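Long-range contacts in prenylcyclase (Actinoplanes teichomyceticus, PDB 6IJ1), which probably cyclises or transfers prenyl (isoprenoid) groups, as in the terpene cyclases: residues T187-A192 and L200-A205; P145-W150 and V294-T299; T45-G50 and G326-A331; P114-L119 and A165-L170. One frame throughout, in Å; residues are numbered along the deposited sequence.

Contact 1: T187-A192 and L200-A205; sequences TGEWPA and LSTALA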
loop_
_atom_site.group_PDB
_atom_site.type_symbol
_atom_site.label_atom_id
_atom_site.label_comp_id
_atom_site.label_asym_id
_atom_site.label_seq_id
_atom_site.Cartn_x
_atom_site.Cartn_y
_atom_site.Cartn_z
ATOM N N THR A 187 13.636 2.580 16.772
ATOM C CA THR A 187 14.620 2.517 15.696
ATOM C C THR A 187 14.175 3.292 14.452
ATOM O O THR A 187 14.970 3.452 13.524
ATOM C CB THR A 187 14.917 1.058 15.375
ATOM O OG1 THR A 187 13.696 0.335 15.360
ATOM C CG2 THR A 187 15.853 0.452 16.481
ATOM N N GLY A 188 12.956 3.865 14.448
ATOM C CA GLY A 188 12.503 4.780 13.415
ATOM C C GLY A 188 11.488 4.202 12.422
ATOM O O GLY A 188 10.865 4.959 11.686
ATOM N N GLU A 189 11.366 2.891 12.357
ATOM C CA GLU A 189 10.406 2.315 11.436
ATOM C C GLU A 189 9.054 2.096 12.066
ATOM O O GLU A 189 8.869 2.068 13.288
ATOM C CB GLU A 189 10.930 0.974 10.908
ATOM C CG GLU A 189 10.702 -0.230 11.777
ATOM C CD GLU A 189 11.750 -0.420 12.866
ATOM O OE1 GLU A 189 12.376 0.565 13.366
ATOM O OE2 GLU A 189 11.936 -1.614 13.222
ATOM N N TRP A 190 8.070 1.860 11.191
ATOM C CA TRP A 190 6.776 1.401 11.654
ATOM C C TRP A 190 6.583 -0.048 11.265
ATOM O O TRP A 190 6.944 -0.424 10.154
ATOM C CB TRP A 190 5.637 2.190 11.025
ATOM C CG TRP A 190 5.392 3.581 11.623
ATOM C CD1 TRP A 190 4.469 3.859 12.587
ATOM C CD2 TRP A 190 6.019 4.832 11.275
ATOM N NE1 TRP A 190 4.467 5.207 12.871
ATOM C CE2 TRP A 190 5.415 5.833 12.103
ATOM C CE3 TRP A 190 7.071 5.194 10.429
ATOM C CZ2 TRP A 190 5.770 7.172 12.057
ATOM C CZ3 TRP A 190 7.411 6.563 10.331
ATOM C CH2 TRP A 190 6.756 7.527 11.166
ATOM N N PRO A 191 5.939 -0.830 12.098
ATOM C CA PRO A 191 5.623 -2.205 11.747
ATOM C C PRO A 191 4.393 -2.262 10.842
ATOM O O PRO A 191 3.632 -1.313 10.738
ATOM C CB PRO A 191 5.324 -2.807 13.121
ATOM C CG PRO A 191 4.626 -1.695 13.815
ATOM C CD PRO A 191 5.443 -0.473 13.453
ATOM N N ALA A 192 4.210 -3.411 10.182
ATOM C CA ALA A 192 3.083 -3.644 9.286
ATOM C C ALA A 192 2.346 -4.879 9.787
ATOM O O ALA A 192 2.961 -5.785 10.351
ATOM C CB ALA A 192 3.531 -3.906 7.842
ATOM N N LEU A 200 7.156 -0.972 3.868
ATOM C CA LEU A 200 5.871 -0.542 3.347
ATOM C C LEU A 200 5.166 0.371 4.327
ATOM O O LEU A 200 4.799 1.494 3.936
ATOM C CB LEU A 200 5.051 -1.796 2.999
ATOM C CG LEU A 200 3.618 -1.628 2.495
ATOM C CD1 LEU A 200 2.540 -1.152 3.614
ATOM C CD2 LEU A 200 3.561 -0.738 1.272
ATOM N N SER A 201 4.997 -0.061 5.589
ATOM C CA SER A 201 4.317 0.810 6.557
ATOM C C SER A 201 5.105 2.088 6.762
ATOM O O SER A 201 4.536 3.173 6.886
ATOM C CB SER A 201 4.134 0.053 7.872
ATOM O OG SER A 201 5.327 -0.757 8.134
ATOM N N THR A 202 6.443 1.981 6.742
ATOM C CA THR A 202 7.271 3.168 7.006
ATOM C C THR A 202 7.145 4.197 5.901
ATOM O O THR A 202 7.006 5.430 6.170
ATOM C CB THR A 202 8.741 2.733 7.226
ATOM O OG1 THR A 202 8.747 1.826 8.321
ATOM C CG2 THR A 202 9.657 3.938 7.537
ATOM N N ALA A 203 7.238 3.757 4.636
ATOM C CA ALA A 203 7.133 4.696 3.523
ATOM C C ALA A 203 5.761 5.348 3.464
ATOM O O ALA A 203 5.662 6.555 3.255
ATOM C CB ALA A 203 7.423 3.979 2.180
ATOM N N LEU A 204 4.695 4.562 3.655
ATOM C CA LEU A 204 3.364 5.184 3.601
ATOM C C LEU A 204 3.183 6.146 4.757
ATOM O O LEU A 204 2.611 7.219 4.555
ATOM C CB LEU A 204 2.283 4.096 3.625
ATOM C CG LEU A 204 2.354 3.093 2.454
ATOM C CD1 LEU A 204 1.040 2.260 2.509
ATOM C CD2 LEU A 204 2.560 3.719 1.100
ATOM N N ALA A 205 3.688 5.776 5.944
ATOM C CA ALA A 205 3.547 6.650 7.110
ATOM C C ALA A 205 4.220 7.996 6.860
ATOM O O ALA A 205 3.622 9.067 7.066
ATOM C CB ALA A 205 4.148 5.997 8.332
#
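S201 chi1 (39°) places the hydroxyl between its own backbone N and carbonyl carbon and so turns OG to W190 O, while W190 carries its indole opposite the carbonyl carbon (chi1 -78°), which sets the ring against A205 CB. Two hydrogen bonds hold the backbone of W190 to successive helix hydroxyls. W190 N donates to T202 OG1 at 2.9 Å, nearly straight at 165°. S201 OG donates to W190 O at 2.6 Å, approaching from above the carbonyl plane instead of along a lone pair. T202 OG1 is also hydrogen-bonded to P198 O at the start of the helix, which helps fix the rotation of its hydroxyl; S201 OG also lies in hydrogen-bond contact with P198 O. One turn on from S201, the methyl of A205 lies over the six-membered ring of W190, CB being 3.7 Å from its centroid in a CH-pi contact, and T202 CG2 touches CE3 of W190 at 4.1 Å. Two residues on from W190, A192 CB rests 3.6 Å from S201 OG. The pyrrole N-H of the indole, NE1, bonds to L180 O, with A222 and V158 also against the ring. A leucine in place of W190 would probably leave L180 O without its indole donor and A205 CB without an aromatic face to lie on. Q184, whose NE2 bonds to G188 O, completes with G188 and W190 the Gln-x3-Gly-x-Trp pattern of a QW motif, characteristic of the alpha-alpha barrels of triterpene cyclases and related class II enzymes.

Contact 2: P145-W150 and V294-T299; sequences PVVPSW and VLPWET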
loop_
_atom_site.group_PDB
_atom_site.type_symbol
_atom_site.label_atom_id
_atom_site.label_comp_id
_atom_site.label_asym_id
_atom_site.label_seq_id
_atom_site.Cartn_x
_atom_site.Cartn_y
_atom_site.Cartn_z
ATOM N N PRO A 145 -17.351 -20.847 9.933
ATOM C CA PRO A 145 -17.552 -20.977 11.377
ATOM C C PRO A 145 -16.424 -21.663 12.113
ATOM O O PRO A 145 -16.386 -21.529 13.337
ATOM C CB PRO A 145 -18.840 -21.811 11.491
ATOM C CG PRO A 145 -18.889 -22.570 10.231
ATOM C CD PRO A 145 -18.356 -21.615 9.173
ATOM N N VAL A 146 -15.504 -22.368 11.432
ATOM C CA VAL A 146 -14.434 -23.034 12.172
ATOM C C VAL A 146 -13.466 -21.989 12.732
ATOM O O VAL A 146 -12.896 -22.165 13.818
ATOM C CB VAL A 146 -13.722 -24.092 11.290
ATOM C CG1 VAL A 146 -13.280 -23.509 9.960
ATOM C CG2 VAL A 146 -12.565 -24.754 12.051
ATOM N N VAL A 147 -13.337 -20.844 12.066
ATOM C CA VAL A 147 -12.478 -19.785 12.578
ATOM C C VAL A 147 -12.875 -19.370 13.998
ATOM O O VAL A 147 -14.017 -18.940 14.248
ATOM C CB VAL A 147 -12.490 -18.584 11.612
ATOM C CG1 VAL A 147 -11.673 -17.399 12.211
ATOM C CG2 VAL A 147 -11.883 -19.022 10.275
ATOM N N PRO A 148 -11.984 -19.509 14.977
ATOM C CA PRO A 148 -12.401 -19.265 16.365
ATOM C C PRO A 148 -12.580 -17.805 16.696
ATOM O O PRO A 148 -13.350 -17.483 17.610
ATOM C CB PRO A 148 -11.268 -19.910 17.195
ATOM C CG PRO A 148 -10.112 -19.969 16.287
ATOM C CD PRO A 148 -10.661 -20.154 14.897
ATOM N N SER A 149 -11.900 -16.904 15.980
ATOM C CA SER A 149 -12.003 -15.493 16.314
ATOM C C SER A 149 -11.450 -14.681 15.132
ATOM O O SER A 149 -10.545 -15.170 14.438
ATOM C CB SER A 149 -11.214 -15.199 17.578
ATOM O OG SER A 149 -10.947 -13.822 17.690
ATOM N N TRP A 150 -12.086 -13.535 14.837
ATOM C CA TRP A 150 -11.608 -12.584 13.825
ATOM C C TRP A 150 -11.020 -11.330 14.463
ATOM O O TRP A 150 -10.800 -10.305 13.762
ATOM C CB TRP A 150 -12.731 -12.235 12.844
ATOM C CG TRP A 150 -13.324 -13.423 12.195
ATOM C CD1 TRP A 150 -14.298 -14.276 12.734
ATOM C CD2 TRP A 150 -13.028 -13.943 10.889
ATOM N NE1 TRP A 150 -14.593 -15.269 11.833
ATOM C CE2 TRP A 150 -13.835 -15.102 10.699
ATOM C CE3 TRP A 150 -12.174 -13.547 9.848
ATOM C CZ2 TRP A 150 -13.814 -15.846 9.502
ATOM C CZ3 TRP A 150 -12.150 -14.315 8.656
ATOM C CH2 TRP A 150 -12.967 -15.446 8.502
ATOM N N VAL A 294 -2.421 -12.685 7.390
ATOM C CA VAL A 294 -2.408 -13.033 8.806
ATOM C C VAL A 294 -3.661 -13.824 9.148
ATOM O O VAL A 294 -4.756 -13.580 8.636
ATOM C CB VAL A 294 -2.373 -11.742 9.649
ATOM C CG1 VAL A 294 -2.150 -12.065 11.167
ATOM C CG2 VAL A 294 -1.201 -10.840 9.211
ATOM N N LEU A 295 -3.496 -14.774 10.058
ATOM C CA LEU A 295 -4.667 -15.544 10.432
ATOM C C LEU A 295 -5.632 -14.641 11.188
ATOM O O LEU A 295 -5.191 -13.792 11.941
ATOM C CB LEU A 295 -4.277 -16.751 11.294
ATOM C CG LEU A 295 -3.512 -17.817 10.456
ATOM C CD1 LEU A 295 -2.728 -18.692 11.420
ATOM C CD2 LEU A 295 -4.402 -18.559 9.488
ATOM N N PRO A 296 -6.940 -14.865 11.041
ATOM C CA PRO A 296 -7.940 -13.913 11.583
ATOM C C PRO A 296 -7.853 -13.663 13.076
ATOM O O PRO A 296 -8.206 -12.559 13.537
ATOM C CB PRO A 296 -9.267 -14.576 11.228
ATOM C CG PRO A 296 -8.947 -15.270 9.912
ATOM C CD PRO A 296 -7.528 -15.743 10.026
ATOM N N TRP A 297 -7.388 -14.639 13.853
ATOM C CA TRP A 297 -7.306 -14.505 15.290
ATOM C C TRP A 297 -5.939 -14.085 15.737
ATOM O O TRP A 297 -5.707 -13.902 16.938
ATOM C CB TRP A 297 -7.683 -15.882 15.915
ATOM C CG TRP A 297 -6.877 -17.064 15.333
ATOM C CD1 TRP A 297 -5.713 -17.568 15.813
ATOM C CD2 TRP A 297 -7.190 -17.815 14.174
ATOM N NE1 TRP A 297 -5.258 -18.629 15.000
ATOM C CE2 TRP A 297 -6.157 -18.770 13.987
ATOM C CE3 TRP A 297 -8.216 -17.760 13.237
ATOM C CZ2 TRP A 297 -6.155 -19.678 12.910
ATOM C CZ3 TRP A 297 -8.208 -18.674 12.164
ATOM C CH2 TRP A 297 -7.175 -19.616 12.031
ATOM N N GLU A 298 -5.005 -13.873 14.791
ATOM C CA GLU A 298 -3.639 -13.575 15.154
ATOM C C GLU A 298 -3.427 -12.069 15.267
ATOM O O GLU A 298 -3.741 -11.322 14.327
ATOM C CB GLU A 298 -2.697 -14.161 14.108
ATOM C CG GLU A 298 -1.299 -13.793 14.299
ATOM C CD GLU A 298 -0.657 -14.376 15.549
ATOM O OE1 GLU A 298 -0.449 -15.627 15.597
ATOM O OE2 GLU A 298 -0.353 -13.623 16.466
ATOM N N THR A 299 -2.953 -11.618 16.435
ATOM C CA THR A 299 -2.647 -10.207 16.648
ATOM C C THR A 299 -1.177 -9.883 16.549
ATOM O O THR A 299 -0.801 -8.707 16.545
ATOM C CB THR A 299 -3.148 -9.720 18.015
ATOM O OG1 THR A 299 -2.397 -10.371 19.045
ATOM C CG2 THR A 299 -4.586 -10.108 18.178
#
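P296 is the bump and V147, S149 and W150 form its hollow. Its CB presses to 3.4 Å from W150 CE3, and its CG lies 3.6 Å from W150 CZ3, the pyrrolidine running beside the indole. V147 CG1 forms another wall, 3.8 Å from P296 CB. That same methyl is a wedge: it covers one face of the W150 ring and meets the edge of W297 at CE3, 3.6 Å away. W297 slots between two partners, with P148 CD over one ring face, in a CH-pi contact 4.2 Å from the six-membered centroid, and L295 CB over the opposite face. S149 O lies at its edge, in the ring plane. A type I turn from L295 to E298, closed by E298 N bonding to L295 O at 2.9 Å, sets P296 and W297 at its two central positions. F141 also stacks on W150, and W153 meets it edge-to-face. No hydrogen bond joins the two loops: S149 O and W297 N come to 3.3 Å, but at a poor angle. Cohesion therefore rests on shape, dispersion, CH-pi attraction and a weak polar CA-H...O contact of W150 CA with P296 O (3.4 Å), while W153 supplies polar ties to V294 O and P296.

Contact 3: T45-G50 and G326-A331; sequences TAYVAG and GLHTTA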
loop_
_atom_site.group_PDB
_atom_site.type_symbol
_atom_site.label_atom_id
_atom_site.label_comp_id
_atom_site.label_asym_id
_atom_site.label_seq_id
_atom_site.Cartn_x
_atom_site.Cartn_y
_atom_site.Cartn_z
ATOM N N THR A 45 -6.880 -1.812 -8.851
ATOM C CA THR A 45 -7.176 -0.739 -9.791
ATOM C C THR A 45 -6.903 0.625 -9.171
ATOM O O THR A 45 -6.295 1.476 -9.814
ATOM C CB THR A 45 -8.643 -0.870 -10.221
ATOM O OG1 THR A 45 -8.806 -2.074 -11.001
ATOM C CG2 THR A 45 -9.077 0.309 -11.086
ATOM N N ALA A 46 -7.406 0.838 -7.948
ATOM C CA ALA A 46 -7.166 2.111 -7.262
ATOM C C ALA A 46 -5.671 2.347 -7.049
ATOM O O ALA A 46 -5.172 3.459 -7.239
ATOM C CB ALA A 46 -7.895 2.148 -5.939
ATOM N N TYR A 47 -4.935 1.305 -6.637
ATOM C CA TYR A 47 -3.524 1.481 -6.304
ATOM C C TYR A 47 -2.710 1.824 -7.559
ATOM O O TYR A 47 -1.876 2.739 -7.555
ATOM C CB TYR A 47 -3.041 0.157 -5.678
ATOM C CG TYR A 47 -1.599 0.209 -5.174
ATOM C CD1 TYR A 47 -1.358 0.774 -3.934
ATOM C CD2 TYR A 47 -0.535 -0.270 -5.939
ATOM C CE1 TYR A 47 -0.071 0.882 -3.455
ATOM C CE2 TYR A 47 0.761 -0.223 -5.438
ATOM C CZ TYR A 47 0.970 0.337 -4.190
ATOM O OH TYR A 47 2.248 0.415 -3.642
ATOM N N VAL A 48 -2.926 1.088 -8.639
ATOM C CA VAL A 48 -2.190 1.359 -9.882
ATOM C C VAL A 48 -2.551 2.736 -10.437
ATOM O O VAL A 48 -1.672 3.507 -10.824
ATOM C CB VAL A 48 -2.485 0.248 -10.914
ATOM C CG1 VAL A 48 -1.938 0.603 -12.292
ATOM C CG2 VAL A 48 -1.899 -1.133 -10.382
ATOM N N ALA A 49 -3.865 3.036 -10.455
ATOM C CA ALA A 49 -4.331 4.330 -10.970
ATOM C C ALA A 49 -3.709 5.473 -10.201
ATOM O O ALA A 49 -3.326 6.487 -10.800
ATOM C CB ALA A 49 -5.868 4.427 -10.901
ATOM N N GLY A 50 -3.576 5.322 -8.867
ATOM C CA GLY A 50 -3.035 6.424 -8.068
ATOM C C GLY A 50 -1.600 6.748 -8.425
ATOM O O GLY A 50 -1.179 7.907 -8.404
ATOM N N GLY A 326 2.792 -8.859 -11.065
ATOM C CA GLY A 326 3.802 -7.816 -10.971
ATOM C C GLY A 326 3.275 -6.400 -11.073
ATOM O O GLY A 326 4.082 -5.457 -11.124
ATOM N N LEU A 327 1.950 -6.223 -11.018
ATOM C CA LEU A 327 1.441 -4.846 -11.188
ATOM C C LEU A 327 1.681 -4.038 -9.911
ATOM O O LEU A 327 2.063 -2.860 -9.976
ATOM C CB LEU A 327 -0.060 -4.805 -11.527
ATOM C CG LEU A 327 -0.610 -5.689 -12.645
ATOM C CD1 LEU A 327 -2.026 -5.128 -13.008
ATOM C CD2 LEU A 327 0.244 -5.726 -13.853
ATOM N N HIS A 328 1.456 -4.645 -8.737
ATOM C CA HIS A 328 1.639 -3.878 -7.514
ATOM C C HIS A 328 3.086 -3.477 -7.348
ATOM O O HIS A 328 3.393 -2.324 -7.053
ATOM C CB HIS A 328 1.136 -4.729 -6.332
ATOM C CG HIS A 328 0.945 -3.964 -5.063
ATOM N ND1 HIS A 328 1.990 -3.391 -4.387
ATOM C CD2 HIS A 328 -0.178 -3.660 -4.370
ATOM C CE1 HIS A 328 1.529 -2.770 -3.318
ATOM N NE2 HIS A 328 0.204 -2.904 -3.280
ATOM N N THR A 329 3.996 -4.415 -7.588
ATOM C CA THR A 329 5.433 -4.084 -7.474
ATOM C C THR A 329 5.810 -2.996 -8.450
ATOM O O THR A 329 6.488 -2.036 -8.097
ATOM C CB THR A 329 6.304 -5.335 -7.750
ATOM O OG1 THR A 329 6.042 -6.359 -6.794
ATOM C CG2 THR A 329 7.821 -4.989 -7.699
ATOM N N THR A 330 5.384 -3.119 -9.701
ATOM C CA THR A 330 5.799 -2.140 -10.695
ATOM C C THR A 330 5.247 -0.764 -10.358
ATOM O O THR A 330 5.981 0.226 -10.479
ATOM C CB THR A 330 5.319 -2.626 -12.069
ATOM O OG1 THR A 330 5.959 -3.858 -12.351
ATOM C CG2 THR A 330 5.687 -1.589 -13.155
ATOM N N ALA A 331 3.978 -0.704 -9.926
ATOM C CA ALA A 331 3.444 0.612 -9.544
ATOM C C ALA A 331 4.239 1.205 -8.397
ATOM O O ALA A 331 4.554 2.423 -8.386
ATOM C CB ALA A 331 1.959 0.508 -9.180
#
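Helices 45-50 and 327-331 run nearly parallel, their axes 9.5 Å apart at closest approach and crossing at 25°, with V48 CA and A331 CA separated by 5.7 Å. The main event between them is an offset stack of Y47 on H328. The ring centroids lie 3.9 Å apart and the planes differ by 15°, so the faces are close to parallel although the two side chains arrive at about a right angle to each other. H328 is slid toward the hydroxyl end of the phenol: its CE1 stands 3.3 Å from Y47 CZ, and Y47 CE2 lies over the centre of the imidazole. Both rings swing out with CG trans to the backbone N (chi1 -176° for Y47), which carries each from its own helix into the space between. Y47 OH continues past the imidazole to a hydrogen bond with T332 OG1, one turn beyond H328, which should restrain the phenol. Beneath the stack, A331 CB touches Y47 CE2 at 4.0 Å, and V48 CG2 comes to 4.3 Å from L327 CB. G326 takes the N-cap position with a positive phi, and H328 N donates to D33 OD2 at this helix start. Separately, G326 O accepts the i+4 helix bond from T330 N at 3.0 Å and another from T330 OG1 at 2.8 Å, from opposite faces of its plane. W96 meets Y47 edge-to-face, and W43 and W195 meet H328. Such a buried aromatic cluster between near-parallel helices is consistent with the core of the alpha-alpha barrel of triterpene and related class II cyclases.

Contact 4: P114-L119 and A165-L170; sequences PGWEFL and AGLAGL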
loop_
_atom_site.group_PDB
_atom_site.type_symbol
_atom_site.label_atom_id
_atom_site.label_comp_id
_atom_site.label_asym_id
_atom_site.label_seq_id
_atom_site.Cartn_x
_atom_site.Cartn_y
_atom_site.Cartn_z
ATOM N N PRO A 114 -20.063 8.843 2.302
ATOM C CA PRO A 114 -20.217 7.495 2.888
ATOM C C PRO A 114 -18.891 6.751 2.959
ATOM O O PRO A 114 -18.721 5.897 3.840
ATOM C CB PRO A 114 -21.177 6.776 1.922
ATOM C CG PRO A 114 -21.676 7.746 1.005
ATOM C CD PRO A 114 -20.869 9.015 1.079
ATOM N N GLY A 115 -17.931 7.119 2.100
ATOM C CA GLY A 115 -16.566 6.582 2.247
ATOM C C GLY A 115 -15.858 7.082 3.492
ATOM O O GLY A 115 -15.262 6.296 4.253
ATOM N N TRP A 116 -15.919 8.415 3.762
ATOM C CA TRP A 116 -15.389 8.904 5.041
ATOM C C TRP A 116 -16.079 8.261 6.232
ATOM O O TRP A 116 -15.423 7.928 7.228
ATOM C CB TRP A 116 -15.522 10.442 5.176
ATOM C CG TRP A 116 -14.945 11.205 4.020
ATOM C CD1 TRP A 116 -15.571 12.213 3.305
ATOM C CD2 TRP A 116 -13.602 11.165 3.509
ATOM N NE1 TRP A 116 -14.744 12.718 2.365
ATOM C CE2 TRP A 116 -13.516 12.097 2.459
ATOM C CE3 TRP A 116 -12.473 10.382 3.822
ATOM C CZ2 TRP A 116 -12.357 12.294 1.697
ATOM C CZ3 TRP A 116 -11.309 10.615 3.109
ATOM C CH2 TRP A 116 -11.263 11.526 2.053
ATOM N N GLU A 117 -17.423 8.122 6.168
ATOM C CA GLU A 117 -18.121 7.516 7.283
ATOM C C GLU A 117 -17.700 6.073 7.465
ATOM O O GLU A 117 -17.549 5.609 8.590
ATOM C CB GLU A 117 -19.631 7.605 7.065
ATOM C CG GLU A 117 -20.102 9.083 7.148
ATOM C CD GLU A 117 -21.543 9.253 6.622
ATOM O OE1 GLU A 117 -22.116 8.257 6.099
ATOM O OE2 GLU A 117 -22.097 10.380 6.736
ATOM N N PHE A 118 -17.506 5.360 6.363
ATOM C CA PHE A 118 -17.023 3.982 6.478
ATOM C C PHE A 118 -15.677 3.940 7.183
ATOM O O PHE A 118 -15.496 3.169 8.131
ATOM C CB PHE A 118 -16.973 3.345 5.096
ATOM C CG PHE A 118 -16.436 1.959 5.050
ATOM C CD1 PHE A 118 -15.066 1.745 4.898
ATOM C CD2 PHE A 118 -17.318 0.881 5.038
ATOM C CE1 PHE A 118 -14.554 0.440 4.777
ATOM C CE2 PHE A 118 -16.822 -0.461 4.955
ATOM C CZ PHE A 118 -15.433 -0.659 4.800
ATOM N N LEU A 119 -14.718 4.791 6.733
ATOM C CA LEU A 119 -13.415 4.826 7.392
ATOM C C LEU A 119 -13.543 5.162 8.863
ATOM O O LEU A 119 -12.884 4.552 9.703
ATOM C CB LEU A 119 -12.443 5.805 6.724
ATOM C CG LEU A 119 -12.009 5.360 5.332
ATOM C CD1 LEU A 119 -11.070 6.433 4.688
ATOM C CD2 LEU A 119 -11.309 3.957 5.371
ATOM N N ALA A 165 -4.007 7.749 6.981
ATOM C CA ALA A 165 -3.660 9.007 7.647
ATOM C C ALA A 165 -3.270 10.054 6.649
ATOM O O ALA A 165 -3.275 11.248 6.993
ATOM C CB ALA A 165 -2.483 8.795 8.591
ATOM N N GLY A 166 -2.898 9.670 5.435
ATOM C CA GLY A 166 -2.544 10.666 4.410
ATOM C C GLY A 166 -3.704 11.380 3.727
ATOM O O GLY A 166 -3.460 12.265 2.896
ATOM N N LEU A 167 -4.936 10.903 3.995
ATOM C CA LEU A 167 -6.132 11.497 3.384
ATOM C C LEU A 167 -6.486 12.819 4.070
ATOM O O LEU A 167 -6.754 12.840 5.274
ATOM C CB LEU A 167 -7.293 10.511 3.512
ATOM C CG LEU A 167 -7.081 9.242 2.685
ATOM C CD1 LEU A 167 -8.033 8.197 3.115
ATOM C CD2 LEU A 167 -7.250 9.491 1.203
ATOM N N ALA A 168 -6.469 13.885 3.276
ATOM C CA ALA A 168 -6.824 15.184 3.830
ATOM C C ALA A 168 -8.232 15.184 4.367
ATOM O O ALA A 168 -8.528 15.939 5.306
ATOM C CB ALA A 168 -6.715 16.246 2.748
ATOM N N GLY A 169 -9.102 14.354 3.807
ATOM C CA GLY A 169 -10.472 14.302 4.281
ATOM C C GLY A 169 -10.761 13.349 5.395
ATOM O O GLY A 169 -11.925 13.216 5.806
ATOM N N LEU A 170 -9.745 12.639 5.926
ATOM C CA LEU A 170 -10.017 11.614 6.911
ATOM C C LEU A 170 -10.731 12.189 8.138
ATOM O O LEU A 170 -10.245 13.176 8.731
ATOM C CB LEU A 170 -8.692 10.960 7.346
ATOM C CG LEU A 170 -8.913 9.689 8.180
ATOM C CD1 LEU A 170 -9.436 8.574 7.227
ATOM C CD2 LEU A 170 -7.615 9.305 8.777
#
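W116 lays the face of its indole flat on the G169 peptide. G169 CA is 3.9 Å from the centroid of the six-membered ring and 20° off the ring normal, a CH-pi contact, while G169 O hangs over the same face, 3.5 Å from W116 CE3. The ring reaches the loop because CG sits opposite the carbonyl carbon of W116 (chi1 -53°). Its rim is met differently: L167 CB comes to the edge of the indole, near its plane, 4.0 Å from CZ3. L167 to L170 form a type I beta turn, closed by L170 N bonding to L167 O at 3.1 Å; its packing joins helix 112-121 to the connection between helices 158-164 and 173-182, in what is probably an alpha-alpha barrel. Glycine suits the place of G169, since a CB would lie 2.4 Å from W116 CZ2, a clash. An alanine at W116 would probably open a gap over the G169 peptide and leave the edge-on L167 CB without its aromatic neighbour. Beside the indole, L119 points its CD1 between two leucine methyls, 3.8 Å from L167 CD1 and 3.7 Å from L170 CD1, crossing both side chains at about a right angle. L170 reaches it although its CB leaves the backbone away from the helix: CG lying anti to the backbone N (chi1 -169°) and the bend at chi2 bring CD1 back to L119. E102, touched by W116, bonds through its carboxylate to A168 N and G169 N, and L119 also packs on A91 and L98 of helix 91-104.

In the fold
From the N terminus, contact 3 opens first, at 45-50, and closes last, at 326-331, so its loop takes in the other three and brings the second and last helices together. Contact 4 opens at 114-119; before it closes at 165-170, contact 2 opens at 145-150, so these two cross. Contact 1, between 187-192 and 200-205, is a short local closure that follows contact 4 in series and falls within the span of contact 2, which ends at 294-299. No two contacts touch. Contacts 1, 3 and 4 tie helices to neighbouring helices or loops, whereas contact 2, its centre about 29 Å from that of contact 3, joins two peripheral loops.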